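Local coordinates for glycoprotein (Chandipura virus, PDB 5MDM), which probably attaches the virus to host receptors and, triggered by endosomal acid as a class III fusion glycoprotein, fuses the viral and endosomal membranes, at residues C59-W64 and H83-T88; T94-Y99 and I127-H132; T10-K15 and D359-W364; G316-V321 and A329-V334. One frame throughout, in Å; residues are numbered along the deposited sequence.

Overall arrangement
The four contacts fall into two pairs on opposite sides of the centre of an elongated chain, the centres of contacts 1 and 3 about 78 Å apart. Contacts 1 and 2, with centres about 12 Å apart, lie in the fusion domain: strands 56-69 and 120-131 are neighbours in one antiparallel sheet, and strand 77-85 is followed, after a short loop, by helix 89-101. Contacts 3 and 4, with centres about 10 Å apart, meet through Trp14 of contact 3, which packs on Ala318, Thr320 and Ala329. Contacts 1, 2 and 4 follow in series, nested inside the loop that contact 3 closes, so the region that probably engages the membrane is a long excursion from this body.

Contact 1 (C59-W64 and H83-T88); sequences CHAAKW and HNIKPT
Segments 59-64 and 83-88 belong to the two antiparallel arms of a beta hairpin, their short strand axes 4.4 Å apart at closest and 142° between directions. Lys63 and His83 form a hydrogen-bonded pair: His83 N reaches Lys63 O at 2.8 Å, nearly straight and in the carbonyl plane, while the return bond from Lys63 N to His83 O is more bent. Next comes the non-hydrogen-bonded pair Ala62 and Asn84. On their face Asn84 OD1 lies 3.4 Å from Ala62 CB and also meets the edge of the His60 ring, whose plane stands almost perpendicular to the amide. By similarity His60 is a pH sensor of the pre-fusion state, and Met128, a residue that interacts with host vimentin, adjoins it. On the other face the aliphatic part of Lys63 crosses Ile85 at about a right angle, CE resting 3.8 Å from Ile85 CG2. Beyond the hairpin pairing the chain turns Pro87 inward, where its CB packs against Ala61 CB at 3.6 Å. The Pro87 ring also approaches Cys59, which is disulfide-bonded to Cys92: SG lies 4.2 Å from Pro87 CB, and the backbone O of Cys59 lies 3.6 Å from Pro87 CG.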
loop_
_atom_site.group_PDB
_atom_site.type_symbol
_atom_site.label_atom_id
_atom_site.label_comp_id
_atom_site.label_asym_id
_atom_site.label_seq_id
_atom_site.Cartn_x
_atom_site.Cartn_y
_atom_site.Cartn_z
ATOM N N CYS A 59 22.425 -21.174 -19.848
ATOM C CA CYS A 59 23.717 -21.761 -20.149
ATOM C C CYS A 59 23.830 -21.967 -21.659
ATOM O O CYS A 59 23.220 -22.882 -22.219
ATOM C CB CYS A 59 23.868 -23.092 -19.405
ATOM S SG CYS A 59 25.503 -23.865 -19.499
ATOM N N HIS A 60 24.591 -21.093 -22.314
ATOM C CA HIS A 60 24.813 -21.185 -23.753
ATOM C C HIS A 60 26.116 -21.915 -24.052
ATOM O O HIS A 60 27.123 -21.685 -23.396
ATOM C CB HIS A 60 24.859 -19.791 -24.379
ATOM C CG HIS A 60 25.414 -19.775 -25.770
ATOM N ND1 HIS A 60 24.634 -19.987 -26.887
ATOM C CD2 HIS A 60 26.676 -19.586 -26.224
ATOM C CE1 HIS A 60 25.390 -19.922 -27.968
ATOM N NE2 HIS A 60 26.634 -19.681 -27.594
ATOM N N ALA A 61 26.097 -22.790 -25.050
ATOM C CA ALA A 61 27.302 -23.511 -25.437
ATOM C C ALA A 61 27.560 -23.377 -26.928
ATOM O O ALA A 61 26.658 -23.577 -27.744
ATOM C CB ALA A 61 27.195 -24.974 -25.051
ATOM N N ALA A 62 28.793 -23.035 -27.281
ATOM C CA ALA A 62 29.174 -22.926 -28.685
ATOM C C ALA A 62 30.664 -23.159 -28.865
ATOM O O ALA A 62 31.480 -22.555 -28.174
ATOM C CB ALA A 62 28.783 -21.564 -29.242
ATOM N N LYS A 63 31.014 -24.042 -29.794
ATOM C CA LYS A 63 32.411 -24.266 -30.140
ATOM C C LYS A 63 32.923 -23.154 -31.052
ATOM O O LYS A 63 32.343 -22.882 -32.097
ATOM C CB LYS A 63 32.597 -25.641 -30.795
ATOM C CG LYS A 63 32.507 -26.796 -29.803
ATOM C CD LYS A 63 32.684 -28.156 -30.463
ATOM C CE LYS A 63 31.505 -28.504 -31.354
ATOM N NZ LYS A 63 31.611 -29.891 -31.889
ATOM N N TRP A 64 33.996 -22.493 -30.639
ATOM C CA TRP A 64 34.654 -21.509 -31.485
ATOM C C TRP A 64 35.782 -22.208 -32.234
ATOM O O TRP A 64 36.740 -22.687 -31.627
ATOM C CB TRP A 64 35.191 -20.339 -30.660
ATOM C CG TRP A 64 34.122 -19.494 -30.014
ATOM C CD1 TRP A 64 32.924 -19.919 -29.518
ATOM C CD2 TRP A 64 34.157 -18.076 -29.809
ATOM N NE1 TRP A 64 32.217 -18.858 -29.011
ATOM C CE2 TRP A 64 32.952 -17.714 -29.178
ATOM C CE3 TRP A 64 35.094 -17.078 -30.096
ATOM C CZ2 TRP A 64 32.658 -16.399 -28.829
ATOM C CZ3 TRP A 64 34.799 -15.773 -29.749
ATOM C CH2 TRP A 64 33.594 -15.446 -29.121
ATOM N N HIS A 83 30.054 -22.682 -33.783
ATOM C CA HIS A 83 29.008 -23.690 -33.888
ATOM C C HIS A 83 28.251 -23.844 -32.575
ATOM O O HIS A 83 28.782 -24.380 -31.604
ATOM C CB HIS A 83 29.607 -25.040 -34.294
ATOM C CG HIS A 83 30.407 -24.993 -35.557
ATOM N ND1 HIS A 83 30.217 -24.028 -36.523
ATOM C CD2 HIS A 83 31.406 -25.787 -36.010
ATOM C CE1 HIS A 83 31.063 -24.232 -37.518
ATOM N NE2 HIS A 83 31.795 -25.293 -37.231
ATOM N N ASN A 84 27.009 -23.374 -32.551
ATOM C CA ASN A 84 26.160 -23.544 -31.381
ATOM C C ASN A 84 25.876 -25.017 -31.120
ATOM O O ASN A 84 25.453 -25.739 -32.020
ATOM C CB ASN A 84 24.843 -22.787 -31.556
ATOM C CG ASN A 84 25.021 -21.284 -31.497
ATOM O OD1 ASN A 84 25.976 -20.781 -30.903
ATOM N ND2 ASN A 84 24.097 -20.555 -32.111
ATOM N N ILE A 85 26.126 -25.462 -29.892
ATOM C CA ILE A 85 25.805 -26.832 -29.499
ATOM C C ILE A 85 25.071 -26.848 -28.165
ATOM O O ILE A 85 25.132 -25.882 -27.404
ATOM C CB ILE A 85 27.064 -27.721 -29.388
ATOM C CG1 ILE A 85 27.978 -27.221 -28.268
ATOM C CG2 ILE A 85 27.804 -27.777 -30.715
ATOM C CD1 ILE A 85 29.152 -28.130 -27.997
ATOM N N LYS A 86 24.372 -27.942 -27.882
ATOM C CA LYS A 86 23.677 -28.072 -26.609
ATOM C C LYS A 86 24.649 -28.518 -25.527
ATOM O O LYS A 86 25.329 -29.531 -25.678
ATOM C CB LYS A 86 22.512 -29.056 -26.712
ATOM C CG LYS A 86 21.714 -29.180 -25.424
ATOM C CD LYS A 86 20.502 -30.074 -25.598
ATOM C CE LYS A 86 19.747 -30.210 -24.294
ATOM N NZ LYS A 86 18.537 -31.061 -24.449
ATOM N N PRO A 87 24.720 -27.753 -24.431
ATOM C CA PRO A 87 25.649 -28.052 -23.339
ATOM C C PRO A 87 25.216 -29.275 -22.551
ATOM O O PRO A 87 24.022 -29.564 -22.466
ATOM C CB PRO A 87 25.554 -26.809 -22.454
ATOM C CG PRO A 87 24.189 -26.275 -22.713
ATOM C CD PRO A 87 23.908 -26.553 -24.158
ATOM N N THR A 88 26.182 -29.991 -21.989
ATOM C CA THR A 88 25.880 -31.071 -21.067
ATOM C C THR A 88 25.579 -30.443 -19.716
ATOM O O THR A 88 25.790 -29.244 -19.524
ATOM C CB THR A 88 27.063 -32.040 -20.914
ATOM O OG1 THR A 88 28.086 -31.428 -20.120
ATOM C CG2 THR A 88 27.631 -32.412 -22.275
#

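Contact 2 (T94-Y99 and I127-H132); sequences TALASY and IMITPH
Ala95 makes the first contact of helical segment 94-99 with the strand in 127-132, its CB set 3.5 Å from Ile127 CG2. The helix lies across the strand at 61°, with the short axes 8.7 Å apart at closest, and no hydrogen bond joins them. One residue on, Leu96 reaches the strand by the end of its side chain: a chi1 of -176° swings CG to the side of CA opposite the backbone N, and CD1 comes within 4.0 Å of Ile129 CG2, the two side chains crossing at about a right angle. Tyr99 then lays its ring over Ile129 in a CH-pi contact. Ile129 CG2 stands over one face, 4.0 Å from the centroid and displaced slightly toward the rim, while CB of the same isoleucine lies 3.8 Å from Tyr99 CD2. The far end of the ring extends to Pro131, whose CG is 3.5 Å from Tyr99 OH. Ile129 thus meets Ala95, Leu96 and Tyr99, three residues of one helix in the fusion domain. Strand 56-69, the neighbour of 120-131 in the sheet, adds Phe57, which touches both Leu96 and Ile129, and Cys59, which touches Ile127; Leu104 from the loop after helix 89-101 also packs on Ile129.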
loop_
_atom_site.group_PDB
_atom_site.type_symbol
_atom_site.label_atom_id
_atom_site.label_comp_id
_atom_site.label_asym_id
_atom_site.label_seq_id
_atom_site.Cartn_x
_atom_site.Cartn_y
_atom_site.Cartn_z
ATOM N N THR A 94 29.961 -26.525 -14.292
ATOM C CA THR A 94 31.309 -25.976 -14.188
ATOM C C THR A 94 31.328 -24.498 -14.564
ATOM O O THR A 94 31.903 -23.672 -13.849
ATOM C CB THR A 94 32.301 -26.735 -15.093
ATOM O OG1 THR A 94 32.190 -28.143 -14.858
ATOM C CG2 THR A 94 33.727 -26.291 -14.810
ATOM N N ALA A 95 30.685 -24.171 -15.682
ATOM C CA ALA A 95 30.673 -22.799 -16.182
ATOM C C ALA A 95 29.890 -21.858 -15.275
ATOM O O ALA A 95 30.209 -20.673 -15.178
ATOM C CB ALA A 95 30.115 -22.756 -17.581
ATOM N N LEU A 96 28.861 -22.387 -14.623
ATOM C CA LEU A 96 28.057 -21.591 -13.707
ATOM C C LEU A 96 28.841 -21.323 -12.433
ATOM O O LEU A 96 28.787 -20.221 -11.889
ATOM C CB LEU A 96 26.737 -22.291 -13.381
ATOM C CG LEU A 96 25.752 -21.511 -12.510
ATOM C CD1 LEU A 96 25.634 -20.082 -13.004
ATOM C CD2 LEU A 96 24.399 -22.193 -12.520
ATOM N N ALA A 97 29.568 -22.332 -11.962
ATOM C CA ALA A 97 30.450 -22.155 -10.814
ATOM C C ALA A 97 31.494 -21.087 -11.128
ATOM O O ALA A 97 31.737 -20.183 -10.323
ATOM C CB ALA A 97 31.119 -23.466 -10.449
ATOM N N SER A 98 32.095 -21.193 -12.311
ATOM C CA SER A 98 33.064 -20.208 -12.778
ATOM C C SER A 98 32.450 -18.813 -12.839
ATOM O O SER A 98 33.100 -17.825 -12.502
ATOM C CB SER A 98 33.608 -20.595 -14.156
ATOM O OG SER A 98 34.351 -21.799 -14.095
ATOM N N TYR A 99 31.195 -18.738 -13.267
ATOM C CA TYR A 99 30.497 -17.462 -13.358
ATOM C C TYR A 99 30.296 -16.851 -11.975
ATOM O O TYR A 99 30.543 -15.662 -11.773
ATOM C CB TYR A 99 29.148 -17.631 -14.057
ATOM C CG TYR A 99 28.400 -16.331 -14.252
ATOM C CD1 TYR A 99 27.421 -15.928 -13.356
ATOM C CD2 TYR A 99 28.680 -15.506 -15.330
ATOM C CE1 TYR A 99 26.739 -14.738 -13.530
ATOM C CE2 TYR A 99 28.004 -14.315 -15.514
ATOM C CZ TYR A 99 27.035 -13.935 -14.611
ATOM O OH TYR A 99 26.361 -12.748 -14.794
ATOM N N ILE A 127 31.329 -21.419 -23.134
ATOM C CA ILE A 127 30.052 -21.329 -22.436
ATOM C C ILE A 127 29.764 -19.895 -22.002
ATOM O O ILE A 127 30.628 -19.226 -21.439
ATOM C CB ILE A 127 30.004 -22.232 -21.192
ATOM C CG1 ILE A 127 30.499 -23.641 -21.519
ATOM C CG2 ILE A 127 28.588 -22.290 -20.648
ATOM C CD1 ILE A 127 29.507 -24.467 -22.301
ATOM N N MET A 128 28.546 -19.432 -22.269
ATOM C CA MET A 128 28.125 -18.085 -21.896
ATOM C C MET A 128 26.910 -18.141 -20.973
ATOM O O MET A 128 25.865 -18.680 -21.340
ATOM C CB MET A 128 27.803 -17.260 -23.146
ATOM C CG MET A 128 28.896 -17.299 -24.206
ATOM S SD MET A 128 28.411 -16.535 -25.767
ATOM C CE MET A 128 29.647 -17.210 -26.880
ATOM N N ILE A 129 27.056 -17.583 -19.774
ATOM C CA ILE A 129 26.006 -17.631 -18.760
ATOM C C ILE A 129 25.236 -16.318 -18.683
ATOM O O ILE A 129 25.745 -15.319 -18.177
ATOM C CB ILE A 129 26.592 -17.944 -17.369
ATOM C CG1 ILE A 129 27.223 -19.337 -17.356
ATOM C CG2 ILE A 129 25.516 -17.846 -16.302
ATOM C CD1 ILE A 129 26.232 -20.455 -17.592
ATOM N N THR A 130 24.005 -16.326 -19.183
ATOM C CA THR A 130 23.163 -15.132 -19.149
ATOM C C THR A 130 22.018 -15.302 -18.161
ATOM O O THR A 130 21.045 -15.988 -18.461
ATOM C CB THR A 130 22.566 -14.819 -20.532
ATOM O OG1 THR A 130 23.622 -14.621 -21.480
ATOM C CG2 THR A 130 21.707 -13.566 -20.474
ATOM N N PRO A 131 22.127 -14.668 -16.981
ATOM C CA PRO A 131 21.106 -14.750 -15.931
ATOM C C PRO A 131 19.703 -14.442 -16.455
ATOM O O PRO A 131 19.459 -13.346 -16.961
ATOM C CB PRO A 131 21.552 -13.678 -14.934
ATOM C CG PRO A 131 23.014 -13.580 -15.115
ATOM C CD PRO A 131 23.259 -13.813 -16.582
ATOM N N HIS A 132 18.804 -15.419 -16.340
ATOM C CA HIS A 132 17.431 -15.286 -16.823
ATOM C C HIS A 132 16.421 -15.779 -15.784
ATOM O O HIS A 132 16.456 -16.937 -15.367
ATOM C CB HIS A 132 17.257 -16.051 -18.137
ATOM C CG HIS A 132 15.846 -16.089 -18.635
ATOM N ND1 HIS A 132 15.010 -14.995 -18.593
ATOM C CD2 HIS A 132 15.126 -17.092 -19.194
ATOM C CE1 HIS A 132 13.834 -15.321 -19.098
ATOM N NE2 HIS A 132 13.878 -16.588 -19.471
#

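Contact 3 (T10-K15 and D359-W364); sequences TKLDWK and DIWTQW
Thr10 O accepts the backbone N of Thr362 at 3.1 Å in an almost straight bond and, weakly, that of Gln363. Here two irregular loops, 10-15 from near the start of the chain and 359-364 from the central domain, run side by side, their end-to-end directions 21° apart. The same carbonyl oxygen stands over a face of the Trp361 indole, 3.1 Å above its plane and offset toward the rim. Gln363 supplies the second polar clamp. Its CG is anti to the backbone N (chi1 -177°) and the chain stays extended, which carries the amide along the opposite loop to Leu12. There OE1 takes the N-H of Leu12 at 2.7 Å, while NE2 gives to Leu12 O at 3.2 Å in the plane of both the amide and the carbonyl. One side-chain amide thereby satisfies both backbone polar groups of a single residue, as a neighbouring strand would. Apolar contacts flank this clamp. Leu12 CG comes to the edge of the Trp361 ring, 3.6 Å from CZ3, and the two side chains cross at about a right angle. Trp14, which meets Phe365 edge-to-face and packs on strand 316-322, approaches the same indole with its own ring edge, CZ2 lying 3.7 Å from Trp361 CH2.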
loop_
_atom_site.group_PDB
_atom_site.type_symbol
_atom_site.label_atom_id
_atom_site.label_comp_id
_atom_site.label_asym_id
_atom_site.label_seq_id
_atom_site.Cartn_x
_atom_site.Cartn_y
_atom_site.Cartn_z
ATOM N N THR A 10 -32.788 -13.658 15.794
ATOM C CA THR A 10 -33.308 -12.322 15.535
ATOM C C THR A 10 -33.917 -11.736 16.800
ATOM O O THR A 10 -34.229 -10.547 16.860
ATOM C CB THR A 10 -34.377 -12.354 14.430
ATOM O OG1 THR A 10 -35.544 -13.038 14.905
ATOM C CG2 THR A 10 -33.849 -13.074 13.205
ATOM N N LYS A 11 -34.093 -12.590 17.804
ATOM C CA LYS A 11 -34.599 -12.178 19.107
ATOM C C LYS A 11 -33.772 -12.844 20.198
ATOM O O LYS A 11 -33.364 -14.000 20.062
ATOM C CB LYS A 11 -36.076 -12.559 19.272
ATOM C CG LYS A 11 -37.027 -11.874 18.297
ATOM C CD LYS A 11 -38.460 -12.335 18.508
ATOM C CE LYS A 11 -38.965 -11.974 19.901
ATOM N NZ LYS A 11 -40.402 -12.333 20.113
ATOM N N LEU A 12 -33.521 -12.112 21.277
ATOM C CA LEU A 12 -32.790 -12.655 22.412
ATOM C C LEU A 12 -33.542 -12.393 23.713
ATOM O O LEU A 12 -34.324 -11.447 23.809
ATOM C CB LEU A 12 -31.385 -12.052 22.488
ATOM C CG LEU A 12 -30.426 -12.384 21.344
ATOM C CD1 LEU A 12 -29.109 -11.651 21.531
ATOM C CD2 LEU A 12 -30.202 -13.887 21.247
ATOM N N ASP A 13 -33.307 -13.239 24.709
ATOM C CA ASP A 13 -33.883 -13.033 26.030
ATOM C C ASP A 13 -33.012 -12.059 26.821
ATOM O O ASP A 13 -31.927 -12.417 27.290
ATOM C CB ASP A 13 -34.013 -14.363 26.773
ATOM C CG ASP A 13 -34.748 -14.223 28.090
ATOM O OD1 ASP A 13 -35.678 -13.392 28.169
ATOM O OD2 ASP A 13 -34.394 -14.942 29.049
ATOM N N TRP A 14 -33.489 -10.824 26.956
ATOM C CA TRP A 14 -32.732 -9.772 27.629
ATOM C C TRP A 14 -32.982 -9.727 29.135
ATOM O O TRP A 14 -34.093 -9.983 29.605
ATOM C CB TRP A 14 -33.034 -8.403 27.011
ATOM C CG TRP A 14 -32.654 -8.291 25.562
ATOM C CD1 TRP A 14 -33.463 -8.506 24.488
ATOM C CD2 TRP A 14 -31.365 -7.940 25.031
ATOM N NE1 TRP A 14 -32.763 -8.309 23.320
ATOM C CE2 TRP A 14 -31.474 -7.963 23.626
ATOM C CE3 TRP A 14 -30.132 -7.610 25.607
ATOM C CZ2 TRP A 14 -30.397 -7.669 22.790
ATOM C CZ3 TRP A 14 -29.065 -7.321 24.775
ATOM C CH2 TRP A 14 -29.206 -7.350 23.383
ATOM N N LYS A 15 -31.932 -9.406 29.883
ATOM C CA LYS A 15 -32.015 -9.219 31.326
ATOM C C LYS A 15 -31.167 -8.006 31.685
ATOM O O LYS A 15 -30.159 -7.739 31.031
ATOM C CB LYS A 15 -31.499 -10.457 32.064
ATOM C CG LYS A 15 -32.313 -11.723 31.828
ATOM C CD LYS A 15 -31.431 -12.965 31.875
ATOM C CE LYS A 15 -30.634 -13.042 33.170
ATOM N NZ LYS A 15 -29.690 -14.195 33.170
ATOM N N ASP A 359 -33.540 -12.300 7.595
ATOM C CA ASP A 359 -33.713 -11.407 8.733
ATOM C C ASP A 359 -32.713 -11.790 9.810
ATOM O O ASP A 359 -32.655 -12.947 10.225
ATOM C CB ASP A 359 -35.136 -11.502 9.288
ATOM C CG ASP A 359 -36.107 -10.571 8.580
ATOM O OD1 ASP A 359 -35.649 -9.583 7.965
ATOM O OD2 ASP A 359 -37.330 -10.822 8.657
ATOM N N ILE A 360 -31.924 -10.819 10.259
ATOM C CA ILE A 360 -30.871 -11.093 11.232
ATOM C C ILE A 360 -31.217 -10.567 12.621
ATOM O O ILE A 360 -30.758 -11.110 13.627
ATOM C CB ILE A 360 -29.515 -10.532 10.769
ATOM C CG1 ILE A 360 -29.533 -9.003 10.752
ATOM C CG2 ILE A 360 -29.173 -11.066 9.392
ATOM C CD1 ILE A 360 -28.244 -8.386 10.243
ATOM N N TRP A 361 -32.027 -9.513 12.669
ATOM C CA TRP A 361 -32.528 -8.979 13.933
ATOM C C TRP A 361 -33.859 -8.255 13.740
ATOM O O TRP A 361 -34.011 -7.455 12.815
ATOM C CB TRP A 361 -31.511 -8.033 14.574
ATOM C CG TRP A 361 -31.912 -7.626 15.954
ATOM C CD1 TRP A 361 -32.510 -6.458 16.328
ATOM C CD2 TRP A 361 -31.766 -8.403 17.147
ATOM N NE1 TRP A 361 -32.737 -6.457 17.682
ATOM C CE2 TRP A 361 -32.292 -7.642 18.208
ATOM C CE3 TRP A 361 -31.240 -9.670 17.420
ATOM C CZ2 TRP A 361 -32.302 -8.103 19.524
ATOM C CZ3 TRP A 361 -31.252 -10.127 18.724
ATOM C CH2 TRP A 361 -31.779 -9.347 19.760
ATOM N N THR A 362 -34.816 -8.528 14.623
ATOM C CA THR A 362 -36.153 -7.966 14.484
ATOM C C THR A 362 -36.755 -7.504 15.809
ATOM O O THR A 362 -37.896 -7.043 15.851
ATOM C CB THR A 362 -37.110 -8.980 13.857
ATOM O OG1 THR A 362 -38.410 -8.393 13.739
ATOM C CG2 THR A 362 -37.206 -10.219 14.730
ATOM N N GLN A 363 -35.987 -7.630 16.887
ATOM C CA GLN A 363 -36.454 -7.264 18.222
ATOM C C GLN A 363 -35.949 -5.874 18.611
ATOM O O GLN A 363 -34.967 -5.739 19.338
ATOM C CB GLN A 363 -35.980 -8.309 19.236
ATOM C CG GLN A 363 -36.453 -8.095 20.661
ATOM C CD GLN A 363 -35.734 -9.003 21.635
ATOM O OE1 GLN A 363 -34.833 -9.753 21.256
ATOM N NE2 GLN A 363 -36.124 -8.940 22.901
ATOM N N TRP A 364 -36.627 -4.842 18.121
ATOM C CA TRP A 364 -36.166 -3.466 18.296
ATOM C C TRP A 364 -36.717 -2.797 19.554
ATOM O O TRP A 364 -37.893 -2.947 19.885
ATOM C CB TRP A 364 -36.518 -2.642 17.058
ATOM C CG TRP A 364 -36.008 -3.258 15.805
ATOM C CD1 TRP A 364 -36.686 -4.087 14.960
ATOM C CD2 TRP A 364 -34.695 -3.114 15.260
ATOM N NE1 TRP A 364 -35.877 -4.462 13.915
ATOM C CE2 TRP A 364 -34.648 -3.877 14.078
ATOM C CE3 TRP A 364 -33.554 -2.412 15.657
ATOM C CZ2 TRP A 364 -33.504 -3.958 13.288
ATOM C CZ3 TRP A 364 -32.421 -2.490 14.872
ATOM C CH2 TRP A 364 -32.403 -3.258 13.701
#

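Contact 4 (G316-V321 and A329-V334); sequences GLAYTV and AHTRYV
Backbone bonds tie strands 316-321 and 329-334 into an antiparallel beta hairpin, the strand directions 122° apart. Gly316 and Thr331 form one hydrogen-bonded pair, Gly316 N to Thr331 O and Thr331 N to Gly316 O each measuring 2.9 Å, and Ala318 and Ala329 form another. Between them Leu317 and His330 make the non-hydrogen-bonded pair, where Leu317 CA also directs a C-H toward Ala329 O. Among the apolar side chains, Ala318 CB packs 4.4 Å from Tyr333 CZ; beyond the contact, Leu12 adjoins Thr331 and Trp14 adjoins Ala329. Tyr333 turns the edge of its ring to the backbone of Gly316, and its hydroxyl, hydrogen-bonded to Asn375, approaches Leu317 O too closely for a bond there to be trusted. The CH-pi contact belongs to the central pair: the side chains of Leu317 and His330 lie side by side and point the same way, and Leu317 CD2 sits over the centre of the His330 ring, 3.6 Å from its centroid.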
loop_
_atom_site.group_PDB
_atom_site.type_symbol
_atom_site.label_atom_id
_atom_site.label_comp_id
_atom_site.label_asym_id
_atom_site.label_seq_id
_atom_site.Cartn_x
_atom_site.Cartn_y
_atom_site.Cartn_z
ATOM N N GLY A 316 -21.176 -15.724 23.279
ATOM C CA GLY A 316 -20.916 -14.488 23.992
ATOM C C GLY A 316 -22.155 -13.778 24.506
ATOM O O GLY A 316 -23.224 -14.373 24.654
ATOM N N LEU A 317 -22.001 -12.489 24.784
ATOM C CA LEU A 317 -23.100 -11.666 25.258
ATOM C C LEU A 317 -23.311 -10.479 24.332
ATOM O O LEU A 317 -22.370 -9.978 23.721
ATOM C CB LEU A 317 -22.811 -11.158 26.669
ATOM C CG LEU A 317 -22.525 -12.208 27.741
ATOM C CD1 LEU A 317 -22.288 -11.535 29.081
ATOM C CD2 LEU A 317 -23.670 -13.194 27.835
ATOM N N ALA A 318 -24.554 -10.033 24.224
ATOM C CA ALA A 318 -24.855 -8.809 23.505
ATOM C C ALA A 318 -25.403 -7.803 24.506
ATOM O O ALA A 318 -25.872 -8.183 25.580
ATOM C CB ALA A 318 -25.855 -9.072 22.398
ATOM N N TYR A 319 -25.333 -6.525 24.159
ATOM C CA TYR A 319 -25.769 -5.463 25.059
ATOM C C TYR A 319 -26.669 -4.471 24.332
ATOM O O TYR A 319 -26.498 -4.223 23.138
ATOM C CB TYR A 319 -24.557 -4.734 25.658
ATOM C CG TYR A 319 -23.691 -5.604 26.547
ATOM C CD1 TYR A 319 -23.927 -5.679 27.910
ATOM C CD2 TYR A 319 -22.648 -6.351 26.023
ATOM C CE1 TYR A 319 -23.147 -6.474 28.726
ATOM C CE2 TYR A 319 -21.865 -7.153 26.833
ATOM C CZ TYR A 319 -22.116 -7.208 28.185
ATOM O OH TYR A 319 -21.340 -7.999 29.006
ATOM N N THR A 320 -27.628 -3.906 25.056
ATOM C CA THR A 320 -28.495 -2.879 24.492
ATOM C C THR A 320 -29.058 -1.996 25.598
ATOM O O THR A 320 -28.782 -2.217 26.777
ATOM C CB THR A 320 -29.649 -3.486 23.661
ATOM O OG1 THR A 320 -30.296 -2.453 22.912
ATOM C CG2 THR A 320 -30.666 -4.175 24.560
ATOM N N VAL A 321 -29.835 -0.988 25.217
ATOM C CA VAL A 321 -30.450 -0.095 26.193
ATOM C C VAL A 321 -31.974 -0.127 26.090
ATOM O O VAL A 321 -32.569 0.526 25.231
ATOM C CB VAL A 321 -29.942 1.357 26.048
ATOM C CG1 VAL A 321 -30.531 2.231 27.132
ATOM C CG2 VAL A 321 -28.429 1.394 26.124
ATOM N N ALA A 329 -27.655 -10.000 27.024
ATOM C CA ALA A 329 -28.316 -11.238 26.636
ATOM C C ALA A 329 -27.292 -12.267 26.179
ATOM O O ALA A 329 -26.370 -11.941 25.433
ATOM C CB ALA A 329 -29.331 -10.979 25.541
ATOM N N HIS A 330 -27.445 -13.505 26.640
ATOM C CA HIS A 330 -26.626 -14.599 26.137
ATOM C C HIS A 330 -26.951 -14.821 24.668
ATOM O O HIS A 330 -28.098 -14.670 24.251
ATOM C CB HIS A 330 -26.870 -15.884 26.930
ATOM C CG HIS A 330 -26.057 -15.987 28.182
ATOM N ND1 HIS A 330 -26.448 -15.415 29.373
ATOM C CD2 HIS A 330 -24.870 -16.590 28.425
ATOM C CE1 HIS A 330 -25.537 -15.665 30.298
ATOM N NE2 HIS A 330 -24.569 -16.376 29.748
ATOM N N THR A 331 -25.938 -15.164 23.884
ATOM C CA THR A 331 -26.147 -15.447 22.471
ATOM C C THR A 331 -24.924 -16.133 21.894
ATOM O O THR A 331 -23.894 -16.231 22.551
ATOM C CB THR A 331 -26.410 -14.163 21.664
ATOM O OG1 THR A 331 -26.805 -14.509 20.333
ATOM C CG2 THR A 331 -25.162 -13.299 21.610
ATOM N N ARG A 332 -25.045 -16.624 20.669
ATOM C CA ARG A 332 -23.887 -17.125 19.950
ATOM C C ARG A 332 -23.686 -16.265 18.718
ATOM O O ARG A 332 -24.506 -16.271 17.805
ATOM C CB ARG A 332 -24.050 -18.604 19.574
ATOM C CG ARG A 332 -22.922 -19.161 18.701
ATOM C CD ARG A 332 -22.687 -20.660 18.927
ATOM N NE ARG A 332 -23.877 -21.466 18.675
ATOM C CZ ARG A 332 -24.662 -21.963 19.630
ATOM N NH1 ARG A 332 -24.382 -21.740 20.908
ATOM N NH2 ARG A 332 -25.728 -22.686 19.309
ATOM N N TYR A 333 -22.606 -15.497 18.713
ATOM C CA TYR A 333 -22.272 -14.691 17.556
ATOM C C TYR A 333 -21.881 -15.601 16.401
ATOM O O TYR A 333 -21.222 -16.624 16.593
ATOM C CB TYR A 333 -21.120 -13.742 17.877
ATOM C CG TYR A 333 -21.479 -12.597 18.793
ATOM C CD1 TYR A 333 -21.761 -11.340 18.283
ATOM C CD2 TYR A 333 -21.520 -12.768 20.168
ATOM C CE1 TYR A 333 -22.078 -10.285 19.117
ATOM C CE2 TYR A 333 -21.837 -11.718 21.011
ATOM C CZ TYR A 333 -22.114 -10.480 20.478
ATOM O OH TYR A 333 -22.431 -9.432 21.309
ATOM N N VAL A 334 -22.307 -15.233 15.203
ATOM C CA VAL A 334 -21.917 -15.944 13.999
ATOM C C VAL A 334 -21.519 -14.931 12.939
ATOM O O VAL A 334 -21.873 -13.751 13.029
ATOM C CB VAL A 334 -23.053 -16.810 13.462
ATOM C CG1 VAL A 334 -23.467 -17.843 14.499
ATOM C CG2 VAL A 334 -24.227 -15.937 13.073
#